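Local coordinates for protein hydrogenase maturation factor (Thermoanaerobacter tengcongensis, PDB 3VTI) that accepts a carbamoyl group from its partner HypF and probably converts it, by ATP-dependent dehydration, into a nitrile during [NiFe]-hydrogenase maturation, at residues L32-F37 with F121-G126; T38-F43 with V117-I122; G157-S162 with T171-D176; D243-A248 with R300-P305. One frame throughout, in Å; residues are numbered along the deposited sequence.

Contacts 1 and 2 belong to the AIR synthase-like N-terminal part of the chain. Both use strand 120-130, their centres are about 14 Å apart, and contact 2 takes over where the ladder of contact 1 with strand 30-37 ends; the second subunit touches both. Contacts 3 and 4 follow later in the chain, about 18 Å apart between centres, and meet where helix 155-164 touches the loop of Leu247 and Ala248. Contact 2 brushes contact 3 at Pro41 and Val160. Contacts 1 and 4 lie on opposite sides of the chain's centre, with centres about 26 Å apart. A magnesium ion, bound by Asp22, Asp60 and Asp199 and so by both halves of the chain, lies about 6 Å from the side chain of Asp35 in contact 1.

Contact 1 of 4, residues L32-F37 with F121-G126; sequences LTTDSF and FINTSG
Thr33, Asp35 and Phe37 face Gly126, Thr124 and Ile122 as the hydrogen-bonded pairs of an antiparallel ladder, its strands running at 170°. Asp35 N to Thr124 O measures 2.9 Å; the bond from Ile122 N to Phe37 O is weak. The non-hydrogen-bonded pairs, Thr34 with Ser125 and Ser36 with Asn123, put short polar side chains on one face. There Asn123, its CG anti to the backbone N (chi1 180°), spends ND2 on two bonds in the amide plane: a straight one to Ser36 OG (3.0 Å, 173°) and a longer one to Thr34 OG1 (3.3 Å). Thr34 OG1 also shares a hydrogen bond with Ser125 OG (3.1 Å), which in turn meets Ser125 of the second subunit. The other face is mixed. Phe37 packs on Leu52 and Ala53, its CE2 3.4 Å from OG1 of Thr124, a hydroxyl hydrogen-bonded to Thr57 and to Ala53 O; Asp35 OD1 makes a salt bridge to Lys110 of the second subunit. Thr33, bonded through OG1 to Asp22 O, adjoins the magnesium ligand Asp60, so this end borders the metal site. Both strands are inner members of their sheet, covered on the Phe37 face by helices 49-60 and 83-100.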
loop_
_atom_site.group_PDB
_atom_site.type_symbol
_atom_site.label_atom_id
_atom_site.label_comp_id
_atom_site.label_asym_id
_atom_site.label_seq_id
_atom_site.Cartn_x
_atom_site.Cartn_y
_atom_site.Cartn_z
ATOM N N LEU C 32 23.094 -2.069 0.011
ATOM C CA LEU C 32 21.710 -2.466 -0.329
ATOM C C LEU C 32 20.673 -1.915 0.646
ATOM O O LEU C 32 20.777 -2.122 1.864
ATOM C CB LEU C 32 21.581 -3.991 -0.403
ATOM C CG LEU C 32 20.202 -4.606 -0.656
ATOM C CD1 LEU C 32 19.671 -4.280 -2.061
ATOM C CD2 LEU C 32 20.272 -6.106 -0.425
ATOM N N THR C 33 19.672 -1.232 0.097
ATOM C CA THR C 33 18.627 -0.609 0.890
ATOM C C THR C 33 17.252 -0.884 0.293
ATOM O O THR C 33 17.137 -1.271 -0.878
ATOM C CB THR C 33 18.847 0.917 0.998
ATOM O OG1 THR C 33 17.830 1.505 1.822
ATOM C CG2 THR C 33 18.832 1.571 -0.384
ATOM N N THR C 34 16.210 -0.699 1.098
ATOM C CA THR C 34 14.851 -0.726 0.589
ATOM C C THR C 34 13.970 0.229 1.374
ATOM O O THR C 34 14.175 0.414 2.561
ATOM C CB THR C 34 14.240 -2.150 0.586
ATOM O OG1 THR C 34 12.973 -2.115 -0.088
ATOM C CG2 THR C 34 14.047 -2.680 2.008
ATOM N N ASP C 35 13.003 0.839 0.700
ATOM C CA ASP C 35 12.016 1.680 1.364
ATOM C C ASP C 35 10.679 1.683 0.626
ATOM O O ASP C 35 10.630 1.663 -0.598
ATOM C CB ASP C 35 12.531 3.111 1.509
ATOM C CG ASP C 35 11.927 3.828 2.701
ATOM O OD1 ASP C 35 11.189 3.183 3.466
ATOM O OD2 ASP C 35 12.198 5.033 2.892
ATOM N N SER C 36 9.597 1.702 1.395
ATOM C CA SER C 36 8.250 1.874 0.844
ATOM C C SER C 36 7.831 3.326 0.996
ATOM O O SER C 36 8.333 4.034 1.874
ATOM C CB SER C 36 7.240 0.959 1.538
ATOM O OG SER C 36 7.475 -0.397 1.209
ATOM N N PHE C 37 6.919 3.762 0.133
ATOM C CA PHE C 37 6.494 5.155 0.089
ATOM C C PHE C 37 4.974 5.252 0.019
ATOM O O PHE C 37 4.350 4.813 -0.952
ATOM C CB PHE C 37 7.172 5.860 -1.081
ATOM C CG PHE C 37 8.666 5.925 -0.940
ATOM C CD1 PHE C 37 9.274 7.042 -0.371
ATOM C CD2 PHE C 37 9.462 4.848 -1.332
ATOM C CE1 PHE C 37 10.641 7.101 -0.207
ATOM C CE2 PHE C 37 10.833 4.899 -1.170
ATOM C CZ PHE C 37 11.428 6.030 -0.607
ATOM N N PHE C 121 0.879 2.681 -3.805
ATOM C CA PHE C 121 2.129 2.647 -3.032
ATOM C C PHE C 121 3.283 2.244 -3.932
ATOM O O PHE C 121 3.094 1.525 -4.916
ATOM C CB PHE C 121 2.059 1.675 -1.846
ATOM C CG PHE C 121 0.990 2.005 -0.842
ATOM C CD1 PHE C 121 0.732 3.322 -0.478
ATOM C CD2 PHE C 121 0.260 0.997 -0.241
ATOM C CE1 PHE C 121 -0.245 3.625 0.442
ATOM C CE2 PHE C 121 -0.720 1.292 0.685
ATOM C CZ PHE C 121 -0.979 2.604 1.026
ATOM N N ILE C 122 4.478 2.711 -3.588
ATOM C CA ILE C 122 5.678 2.359 -4.320
ATOM C C ILE C 122 6.792 1.925 -3.367
ATOM O O ILE C 122 7.059 2.586 -2.355
ATOM C CB ILE C 122 6.159 3.528 -5.217
ATOM C CG1 ILE C 122 5.044 3.947 -6.187
ATOM C CG2 ILE C 122 7.405 3.135 -6.001
ATOM C CD1 ILE C 122 5.177 5.367 -6.718
ATOM N N ASN C 123 7.437 0.810 -3.694
ATOM C CA ASN C 123 8.658 0.416 -3.021
ATOM C C ASN C 123 9.848 0.504 -3.960
ATOM O O ASN C 123 9.763 0.100 -5.118
ATOM C CB ASN C 123 8.551 -0.996 -2.444
ATOM C CG ASN C 123 9.829 -1.426 -1.737
ATOM O OD1 ASN C 123 10.823 -1.766 -2.379
ATOM N ND2 ASN C 123 9.820 -1.376 -0.409
ATOM N N THR C 124 10.960 1.021 -3.459
ATOM C CA THR C 124 12.189 1.012 -4.225
ATOM C C THR C 124 13.305 0.386 -3.413
ATOM O O THR C 124 13.397 0.613 -2.196
ATOM C CB THR C 124 12.618 2.435 -4.681
ATOM O OG1 THR C 124 12.569 3.343 -3.577
ATOM C CG2 THR C 124 11.706 2.941 -5.771
ATOM N N SER C 125 14.137 -0.416 -4.076
ATOM C CA SER C 125 15.397 -0.870 -3.481
ATOM C C SER C 125 16.564 -0.305 -4.267
ATOM O O SER C 125 16.416 0.060 -5.439
ATOM C CB SER C 125 15.481 -2.394 -3.432
ATOM O OG SER C 125 14.345 -2.935 -2.779
ATOM N N GLY C 126 17.727 -0.241 -3.632
ATOM C CA GLY C 126 18.874 0.389 -4.254
ATOM C C GLY C 126 20.163 -0.352 -4.013
ATOM O O GLY C 126 20.352 -0.945 -2.949
#

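Contact 2 of 4, residues T38-F43 with V117-I122; sequences TVKPLF and VDRIFI
Thr38 lays its CG2 methyl over one face of the Phe121 ring, near the rim, as a CH-pi contact 3.9 Å from the ring centroid and 23° off the normal. The methyl gets there because it stands anti to the carbonyl carbon, beside the backbone N, while OG1 lies between the backbone N and the carbonyl carbon (chi1 56°); the branch at CB thus supplies a methyl for the ring. The side chain of Lys40 runs at about a right angle to that of Phe121, NZ 3.7 Å from CE1, and bends at chi2 and chi4 so that NZ turns back to the main chain. NZ donates to Asp118 O (2.8 Å), tilted from the carbonyl plane, and Ile120 N reaches the same oxygen from the opposite face, so two donors grip it. Asp118 is the centre of an inverse gamma turn that leads into strand 120-130 and presents this carbonyl to the lysine. A water accepts from Lys40 NZ and donates to Val39 O and Ile120 O, tying loop to strand. Asp118 OD2 adds a long salt bridge to Lys40 NZ (3.9 Å) and pairs by charge alone with Arg119 NH1 (3.6 Å), well out of the guanidinium plane, completing a three-residue network. A methionine in place of Lys40 would probably leave Asp118 O and the water each without one partner, and the Asp118 carboxylate with Arg119 alone of the two charges in this network. Deeper in, Leu42 CD2 packs on Ile120 CG2 (3.6 Å), and CD1 of Leu42 meets CD of Arg119 at 3.7 Å, the two chains crossing at a slant.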
loop_
_atom_site.group_PDB
_atom_site.type_symbol
_atom_site.label_atom_id
_atom_site.label_comp_id
_atom_site.label_asym_id
_atom_site.label_seq_id
_atom_site.Cartn_x
_atom_site.Cartn_y
_atom_site.Cartn_z
ATOM N N THR C 38 4.390 5.817 1.068
ATOM C CA THR C 38 2.950 5.744 1.293
ATOM C C THR C 38 2.349 7.136 1.521
ATOM O O THR C 38 1.254 7.271 2.053
ATOM C CB THR C 38 2.641 4.843 2.507
ATOM O OG1 THR C 38 3.340 5.341 3.651
ATOM C CG2 THR C 38 3.090 3.414 2.254
ATOM N N VAL C 39 3.077 8.161 1.095
ATOM C CA VAL C 39 2.703 9.556 1.295
ATOM C C VAL C 39 1.340 9.908 0.664
ATOM O O VAL C 39 1.061 9.535 -0.472
ATOM C CB VAL C 39 3.815 10.487 0.735
ATOM C CG1 VAL C 39 3.893 10.386 -0.793
ATOM C CG2 VAL C 39 3.603 11.929 1.165
ATOM N N LYS C 40 0.502 10.602 1.434
ATOM C CA LYS C 40 -0.694 11.271 0.917
ATOM C C LYS C 40 -0.624 12.751 1.314
ATOM O O LYS C 40 -0.366 13.068 2.483
ATOM C CB LYS C 40 -1.987 10.635 1.449
ATOM C CG LYS C 40 -2.337 9.253 0.871
ATOM C CD LYS C 40 -2.218 9.209 -0.653
ATOM C CE LYS C 40 -2.706 7.899 -1.227
ATOM N NZ LYS C 40 -2.016 6.716 -0.672
ATOM N N PRO C 41 -0.844 13.666 0.349
ATOM C CA PRO C 41 -1.252 13.412 -1.032
ATOM C C PRO C 41 -0.086 12.987 -1.932
ATOM O O PRO C 41 1.072 13.229 -1.604
ATOM C CB PRO C 41 -1.805 14.768 -1.476
ATOM C CG PRO C 41 -1.013 15.768 -0.693
ATOM C CD PRO C 41 -0.538 15.091 0.578
ATOM N N LEU C 42 -0.400 12.364 -3.060
ATOM C CA LEU C 42 0.615 11.840 -3.970
ATOM C C LEU C 42 1.367 12.956 -4.682
ATOM O O LEU C 42 2.515 12.775 -5.086
ATOM C CB LEU C 42 -0.032 10.920 -5.005
ATOM C CG LEU C 42 -0.913 9.786 -4.481
ATOM C CD1 LEU C 42 -1.817 9.270 -5.583
ATOM C CD2 LEU C 42 -0.083 8.663 -3.864
ATOM N N PHE C 43 0.688 14.089 -4.844
ATOM C CA PHE C 43 1.244 15.286 -5.460
ATOM C C PHE C 43 1.142 16.438 -4.467
ATOM O O PHE C 43 0.048 16.801 -4.021
ATOM C CB PHE C 43 0.495 15.631 -6.754
ATOM C CG PHE C 43 0.413 14.489 -7.725
ATOM C CD1 PHE C 43 -0.678 13.625 -7.711
ATOM C CD2 PHE C 43 1.434 14.268 -8.646
ATOM C CE1 PHE C 43 -0.751 12.558 -8.597
ATOM C CE2 PHE C 43 1.369 13.203 -9.536
ATOM C CZ PHE C 43 0.274 12.348 -9.512
ATOM N N VAL C 117 -6.125 -0.761 -1.621
ATOM C CA VAL C 117 -5.047 0.174 -1.376
ATOM C C VAL C 117 -5.489 1.572 -1.771
ATOM O O VAL C 117 -6.125 1.738 -2.800
ATOM C CB VAL C 117 -3.762 -0.258 -2.117
ATOM C CG1 VAL C 117 -3.832 0.029 -3.604
ATOM C CG2 VAL C 117 -2.575 0.377 -1.498
ATOM N N ASP C 118 -5.181 2.567 -0.945
ATOM C CA ASP C 118 -5.496 3.959 -1.267
ATOM C C ASP C 118 -4.623 4.431 -2.439
ATOM O O ASP C 118 -3.514 4.932 -2.250
ATOM C CB ASP C 118 -5.326 4.870 -0.038
ATOM C CG ASP C 118 -5.969 6.261 -0.218
ATOM O OD1 ASP C 118 -6.747 6.465 -1.172
ATOM O OD2 ASP C 118 -5.693 7.158 0.617
ATOM N N ARG C 119 -5.141 4.226 -3.648
ATOM C CA ARG C 119 -4.575 4.760 -4.888
ATOM C C ARG C 119 -3.301 4.067 -5.367
ATOM O O ARG C 119 -3.348 3.336 -6.355
ATOM C CB ARG C 119 -4.369 6.276 -4.807
ATOM C CG ARG C 119 -5.625 7.115 -4.574
ATOM C CD ARG C 119 -5.152 8.513 -4.264
ATOM N NE ARG C 119 -6.199 9.428 -3.847
ATOM C CZ ARG C 119 -6.258 10.041 -2.664
ATOM N NH1 ARG C 119 -5.335 9.836 -1.741
ATOM N NH2 ARG C 119 -7.272 10.866 -2.407
ATOM N N ILE C 120 -2.174 4.294 -4.683
ATOM C CA ILE C 120 -0.877 3.752 -5.113
ATOM C C ILE C 120 0.214 3.812 -4.034
ATOM O O ILE C 120 0.432 4.858 -3.415
ATOM C CB ILE C 120 -0.371 4.454 -6.418
ATOM C CG1 ILE C 120 0.949 3.848 -6.912
ATOM C CG2 ILE C 120 -0.249 5.970 -6.220
ATOM C CD1 ILE C 120 1.286 4.199 -8.353
ATOM N N PHE C 121 0.879 2.681 -3.805
ATOM C CA PHE C 121 2.129 2.647 -3.032
ATOM C C PHE C 121 3.283 2.244 -3.932
ATOM O O PHE C 121 3.094 1.525 -4.916
ATOM C CB PHE C 121 2.059 1.675 -1.846
ATOM C CG PHE C 121 0.990 2.005 -0.842
ATOM C CD1 PHE C 121 0.732 3.322 -0.478
ATOM C CD2 PHE C 121 0.260 0.997 -0.241
ATOM C CE1 PHE C 121 -0.245 3.625 0.442
ATOM C CE2 PHE C 121 -0.720 1.292 0.685
ATOM C CZ PHE C 121 -0.979 2.604 1.026
ATOM N N ILE C 122 4.478 2.711 -3.588
ATOM C CA ILE C 122 5.678 2.359 -4.320
ATOM C C ILE C 122 6.792 1.925 -3.367
ATOM O O ILE C 122 7.059 2.586 -2.355
ATOM C CB ILE C 122 6.159 3.528 -5.217
ATOM C CG1 ILE C 122 5.044 3.947 -6.187
ATOM C CG2 ILE C 122 7.405 3.135 -6.001
ATOM C CD1 ILE C 122 5.177 5.367 -6.718
HETATM O O HOH W 1 0.593 6.812 -1.138
#

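Contact 3 of 4, residues G157-S162 with T171-D176; sequences GMAVMS and TPIFSD
Ile173 and Met158 are brought together by their first torsions. In Ile173 the CG2 branch stands anti to the backbone N and CG1 lies beside it (chi1 -72°), so the two branches spread over separate points of the helix; in Met158 CG is anti to the backbone N (chi1 -170°) and the chain then bends, carrying the sulfur end away from the loop. This is a helix-against-loop packing within the AIR synthase-like C-terminal domain: helix 155-164 rests on the extended chain that returns from it toward helix 181-187. Ile173 CD1 touches Met158 CG at 3.6 Å, the two side chains crossing at a slant, and its CG2 packs on Ala159 CB at 3.8 Å. Alanine suits the centre of the contact, since a single methyl lets the loop backbone come right up to the helix; Ala159 CB lies 3.6 Å from Ile173 O. No hydrogen bond joins the two segments, so apolar fit does the work. Outside them, Ile173 also reaches Ser232 and Ala236 of helix 231-240, and Met158 reaches Cys237 of the same helix as well as Leu247. The loop is further tied to the helix start by Ser175, whose OG, anti to the backbone N, hydrogen-bonds to ND1 of His156. Beside it, the methyl of Ala159 sits 3.5 Å from Ser175 N and 4.2 Å from Ser175 CB.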
loop_
_atom_site.group_PDB
_atom_site.type_symbol
_atom_site.label_atom_id
_atom_site.label_comp_id
_atom_site.label_asym_id
_atom_site.label_seq_id
_atom_site.Cartn_x
_atom_site.Cartn_y
_atom_site.Cartn_z
ATOM N N GLY C 157 8.240 17.576 5.925
ATOM C CA GLY C 157 7.245 17.357 6.965
ATOM C C GLY C 157 6.161 18.417 7.013
ATOM O O GLY C 157 4.967 18.098 7.049
ATOM N N MET C 158 6.560 19.684 7.010
ATOM C CA MET C 158 5.572 20.747 7.070
ATOM C C MET C 158 4.817 20.907 5.750
ATOM O O MET C 158 3.641 21.247 5.751
ATOM C CB MET C 158 6.193 22.065 7.533
ATOM C CG MET C 158 5.171 23.159 7.851
ATOM S SD MET C 158 3.807 22.659 8.946
ATOM C CE MET C 158 4.630 22.642 10.537
ATOM N N ALA C 159 5.484 20.642 4.634
ATOM C CA ALA C 159 4.857 20.778 3.321
ATOM C C ALA C 159 3.705 19.796 3.111
ATOM O O ALA C 159 2.607 20.210 2.735
ATOM C CB ALA C 159 5.899 20.657 2.192
ATOM N N VAL C 160 3.942 18.508 3.363
ATOM C CA VAL C 160 2.882 17.513 3.188
ATOM C C VAL C 160 1.787 17.664 4.248
ATOM O O VAL C 160 0.616 17.507 3.939
ATOM C CB VAL C 160 3.401 16.038 3.038
ATOM C CG1 VAL C 160 4.756 16.004 2.344
ATOM C CG2 VAL C 160 3.460 15.310 4.372
ATOM N N MET C 161 2.168 18.004 5.478
ATOM C CA MET C 161 1.217 18.387 6.532
ATOM C C MET C 161 0.250 19.477 6.047
ATOM O O MET C 161 -0.965 19.341 6.167
ATOM C CB MET C 161 1.992 18.865 7.769
ATOM C CG MET C 161 1.188 19.614 8.829
ATOM S SD MET C 161 1.000 18.729 10.391
ATOM C CE MET C 161 2.675 18.710 11.020
ATOM N N SER C 162 0.811 20.544 5.486
ATOM C CA SER C 162 0.051 21.685 4.990
ATOM C C SER C 162 -0.919 21.307 3.871
ATOM O O SER C 162 -2.069 21.745 3.861
ATOM C CB SER C 162 1.006 22.775 4.503
ATOM O OG SER C 162 0.287 23.839 3.916
ATOM N N THR C 171 2.905 31.953 4.011
ATOM C CA THR C 171 3.811 31.555 2.935
ATOM C C THR C 171 3.595 30.063 2.595
ATOM O O THR C 171 3.622 29.210 3.494
ATOM C CB THR C 171 5.293 31.776 3.345
ATOM O OG1 THR C 171 5.388 32.901 4.227
ATOM C CG2 THR C 171 6.184 32.001 2.122
ATOM N N PRO C 172 3.374 29.738 1.304
ATOM C CA PRO C 172 3.314 28.319 0.946
ATOM C C PRO C 172 4.662 27.632 1.208
ATOM O O PRO C 172 5.727 28.226 0.984
ATOM C CB PRO C 172 2.987 28.342 -0.555
ATOM C CG PRO C 172 3.403 29.699 -1.024
ATOM C CD PRO C 172 3.174 30.616 0.137
ATOM N N ILE C 173 4.600 26.402 1.709
ATOM C CA ILE C 173 5.787 25.627 2.029
ATOM C C ILE C 173 5.953 24.509 1.013
ATOM O O ILE C 173 5.007 23.768 0.733
ATOM C CB ILE C 173 5.745 25.080 3.482
ATOM C CG1 ILE C 173 5.947 26.231 4.468
ATOM C CG2 ILE C 173 6.837 24.040 3.714
ATOM C CD1 ILE C 173 5.249 26.064 5.784
ATOM N N PHE C 174 7.161 24.414 0.462
ATOM C CA PHE C 174 7.508 23.403 -0.527
ATOM C C PHE C 174 8.367 22.314 0.082
ATOM O O PHE C 174 9.186 22.571 0.963
ATOM C CB PHE C 174 8.251 24.042 -1.697
ATOM C CG PHE C 174 7.397 24.955 -2.521
ATOM C CD1 PHE C 174 7.198 26.282 -2.138
ATOM C CD2 PHE C 174 6.774 24.486 -3.680
ATOM C CE1 PHE C 174 6.394 27.126 -2.902
ATOM C CE2 PHE C 174 5.965 25.323 -4.453
ATOM C CZ PHE C 174 5.778 26.643 -4.066
ATOM N N SER C 175 8.165 21.093 -0.402
ATOM C CA SER C 175 8.994 19.961 -0.027
ATOM C C SER C 175 10.404 20.121 -0.581
ATOM O O SER C 175 10.613 20.816 -1.571
ATOM C CB SER C 175 8.377 18.671 -0.536
ATOM O OG SER C 175 9.197 17.571 -0.215
ATOM N N ASP C 176 11.366 19.477 0.066
ATOM C CA ASP C 176 12.772 19.641 -0.279
ATOM C C ASP C 176 13.331 18.434 -1.027
ATOM O O ASP C 176 14.545 18.336 -1.195
ATOM C CB ASP C 176 13.602 19.908 0.983
ATOM C CG ASP C 176 13.608 18.728 1.959
ATOM O OD1 ASP C 176 12.741 17.840 1.859
ATOM O OD2 ASP C 176 14.495 18.691 2.844
#

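Contact 4 of 4, residues D243-A248 with R300-P305; sequences DFLHLA and RIVDRP
His246 and Pro305 make the main contact: the proline ring lies over one face of the imidazole, offset toward the ND1 side, with Pro305 CG 3.4 Å from His246 ND1. The CE1 edge of the same ring turns to Asp303 O, near the ring plane, and Asp243 CB covers part of the opposite face, so the flat imidazole is held between an aliphatic ring and a methylene. An alanine in place of His246 would probably open a gap beside Pro305 and leave this last ordered stretch freer to move. Leu245 CD1 meets Val302 CG1 loosely at 4.3 Å, two apolar chains suited to the buried side. On the polar side of the contact, Asp243 OD2 comes to the guanidinium edge of Arg300 in its plane, but the salt bridge is long (3.9 Å to NH2). Arg300, extended from CG to NE, has through NH1 a second and equally long salt bridge to OD2 of Asp303.

Around this shell, helix 204-216 supports both sides: Leu245 and His246 pack on Val205 and Ala206, and Tyr210 OH bonds to Val302 O. Strand 299-301 is outermost in this chain's C-terminal sheet, where the chain of another protein bonds to the backbone of Ile301. What fixes the loop facing it is Asp243, whose OD1 accepts from Leu245 N (3.1 Å) while its carbonyl O takes His246 N (2.9 Å), the first of these bonds making an Asx turn.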
loop_
_atom_site.group_PDB
_atom_site.type_symbol
_atom_site.label_atom_id
_atom_site.label_comp_id
_atom_site.label_asym_id
_atom_site.label_seq_id
_atom_site.Cartn_x
_atom_site.Cartn_y
_atom_site.Cartn_z
ATOM N N ASP C 243 7.968 21.306 17.172
ATOM C CA ASP C 243 9.429 21.408 17.090
ATOM C C ASP C 243 9.857 20.919 15.710
ATOM O O ASP C 243 9.646 19.749 15.381
ATOM C CB ASP C 243 10.085 20.549 18.184
ATOM C CG ASP C 243 11.553 20.901 18.427
ATOM O OD1 ASP C 243 12.250 21.326 17.473
ATOM O OD2 ASP C 243 12.018 20.742 19.584
ATOM N N PHE C 244 10.453 21.794 14.898
ATOM C CA PHE C 244 10.872 21.387 13.540
ATOM C C PHE C 244 11.891 20.249 13.523
ATOM O O PHE C 244 12.086 19.577 12.500
ATOM C CB PHE C 244 11.341 22.572 12.687
ATOM C CG PHE C 244 12.402 23.416 13.330
ATOM C CD1 PHE C 244 13.728 22.995 13.355
ATOM C CD2 PHE C 244 12.075 24.653 13.884
ATOM C CE1 PHE C 244 14.710 23.767 13.935
ATOM C CE2 PHE C 244 13.056 25.451 14.469
ATOM C CZ PHE C 244 14.379 25.002 14.494
ATOM N N LEU C 245 12.521 20.027 14.671
ATOM C CA LEU C 245 13.414 18.893 14.870
ATOM C C LEU C 245 12.706 17.550 14.738
ATOM O O LEU C 245 13.366 16.514 14.641
ATOM C CB LEU C 245 14.095 18.988 16.237
ATOM C CG LEU C 245 15.171 20.066 16.391
ATOM C CD1 LEU C 245 15.747 20.036 17.805
ATOM C CD2 LEU C 245 16.281 19.920 15.325
ATOM N N HIS C 246 11.376 17.562 14.735
ATOM C CA HIS C 246 10.617 16.329 14.620
ATOM C C HIS C 246 9.989 16.157 13.252
ATOM O O HIS C 246 9.474 15.084 12.956
ATOM C CB HIS C 246 9.508 16.241 15.669
ATOM C CG HIS C 246 9.988 16.337 17.083
ATOM N ND1 HIS C 246 11.275 16.019 17.462
ATOM C CD2 HIS C 246 9.335 16.682 18.220
ATOM C CE1 HIS C 246 11.405 16.193 18.764
ATOM N NE2 HIS C 246 10.239 16.591 19.248
ATOM N N LEU C 247 9.990 17.207 12.438
ATOM C CA LEU C 247 9.400 17.131 11.102
ATOM C C LEU C 247 10.384 16.506 10.143
ATOM O O LEU C 247 11.574 16.745 10.253
ATOM C CB LEU C 247 9.021 18.518 10.589
ATOM C CG LEU C 247 7.865 19.263 11.246
ATOM C CD1 LEU C 247 7.793 20.652 10.656
ATOM C CD2 LEU C 247 6.552 18.526 11.060
ATOM N N ALA C 248 9.877 15.737 9.185
ATOM C CA ALA C 248 10.704 15.026 8.195
ATOM C C ALA C 248 11.367 15.931 7.147
ATOM O O ALA C 248 10.870 17.020 6.835
ATOM C CB ALA C 248 9.884 13.935 7.513
ATOM N N ARG C 300 18.964 21.990 27.609
ATOM C CA ARG C 300 17.826 21.104 27.867
ATOM C C ARG C 300 17.874 19.890 26.937
ATOM O O ARG C 300 18.422 19.966 25.834
ATOM C CB ARG C 300 16.485 21.843 27.741
ATOM C CG ARG C 300 16.208 22.413 26.361
ATOM C CD ARG C 300 14.757 22.829 26.192
ATOM N NE ARG C 300 14.444 23.062 24.781
ATOM C CZ ARG C 300 13.879 22.166 23.972
ATOM N NH1 ARG C 300 13.541 20.961 24.427
ATOM N NH2 ARG C 300 13.643 22.479 22.702
ATOM N N ILE C 301 17.317 18.770 27.395
ATOM C CA ILE C 301 17.275 17.546 26.593
ATOM C C ILE C 301 16.321 17.703 25.413
ATOM O O ILE C 301 15.267 18.336 25.527
ATOM C CB ILE C 301 16.895 16.277 27.426
ATOM C CG1 ILE C 301 15.521 16.422 28.100
ATOM C CG2 ILE C 301 17.971 15.952 28.457
ATOM C CD1 ILE C 301 14.378 15.714 27.371
ATOM N N VAL C 302 16.712 17.144 24.277
ATOM C CA VAL C 302 15.842 17.097 23.119
ATOM C C VAL C 302 14.861 15.955 23.342
ATOM O O VAL C 302 15.268 14.837 23.650
ATOM C CB VAL C 302 16.647 16.881 21.820
ATOM C CG1 VAL C 302 15.717 16.769 20.621
ATOM C CG2 VAL C 302 17.657 18.017 21.625
ATOM N N ASP C 303 13.570 16.249 23.217
ATOM C CA ASP C 303 12.527 15.243 23.399
ATOM C C ASP C 303 12.413 14.354 22.167
ATOM O O ASP C 303 12.613 14.819 21.042
ATOM C CB ASP C 303 11.189 15.915 23.712
ATOM C CG ASP C 303 11.214 16.679 25.037
ATOM O OD1 ASP C 303 11.270 16.034 26.108
ATOM O OD2 ASP C 303 11.177 17.928 25.008
ATOM N N ARG C 304 12.108 13.075 22.381
ATOM C CA ARG C 304 11.955 12.126 21.278
ATOM C C ARG C 304 10.522 12.105 20.708
ATOM O O ARG C 304 9.561 12.017 21.476
ATOM C CB ARG C 304 12.403 10.723 21.705
ATOM C CG ARG C 304 12.609 9.768 20.535
ATOM C CD ARG C 304 12.814 8.333 20.979
ATOM N NE ARG C 304 14.230 8.001 21.149
ATOM C CZ ARG C 304 14.724 6.761 21.107
ATOM N NH1 ARG C 304 13.918 5.721 20.896
ATOM N NH2 ARG C 304 16.027 6.556 21.276
ATOM N N PRO C 305 10.379 12.197 19.363
ATOM C CA PRO C 305 9.074 12.166 18.657
ATOM C C PRO C 305 8.175 10.973 19.025
ATOM O O PRO C 305 7.059 11.135 19.536
ATOM C CB PRO C 305 9.472 12.075 17.173
ATOM C CG PRO C 305 10.832 12.673 17.096
ATOM C CD PRO C 305 11.502 12.439 18.431
#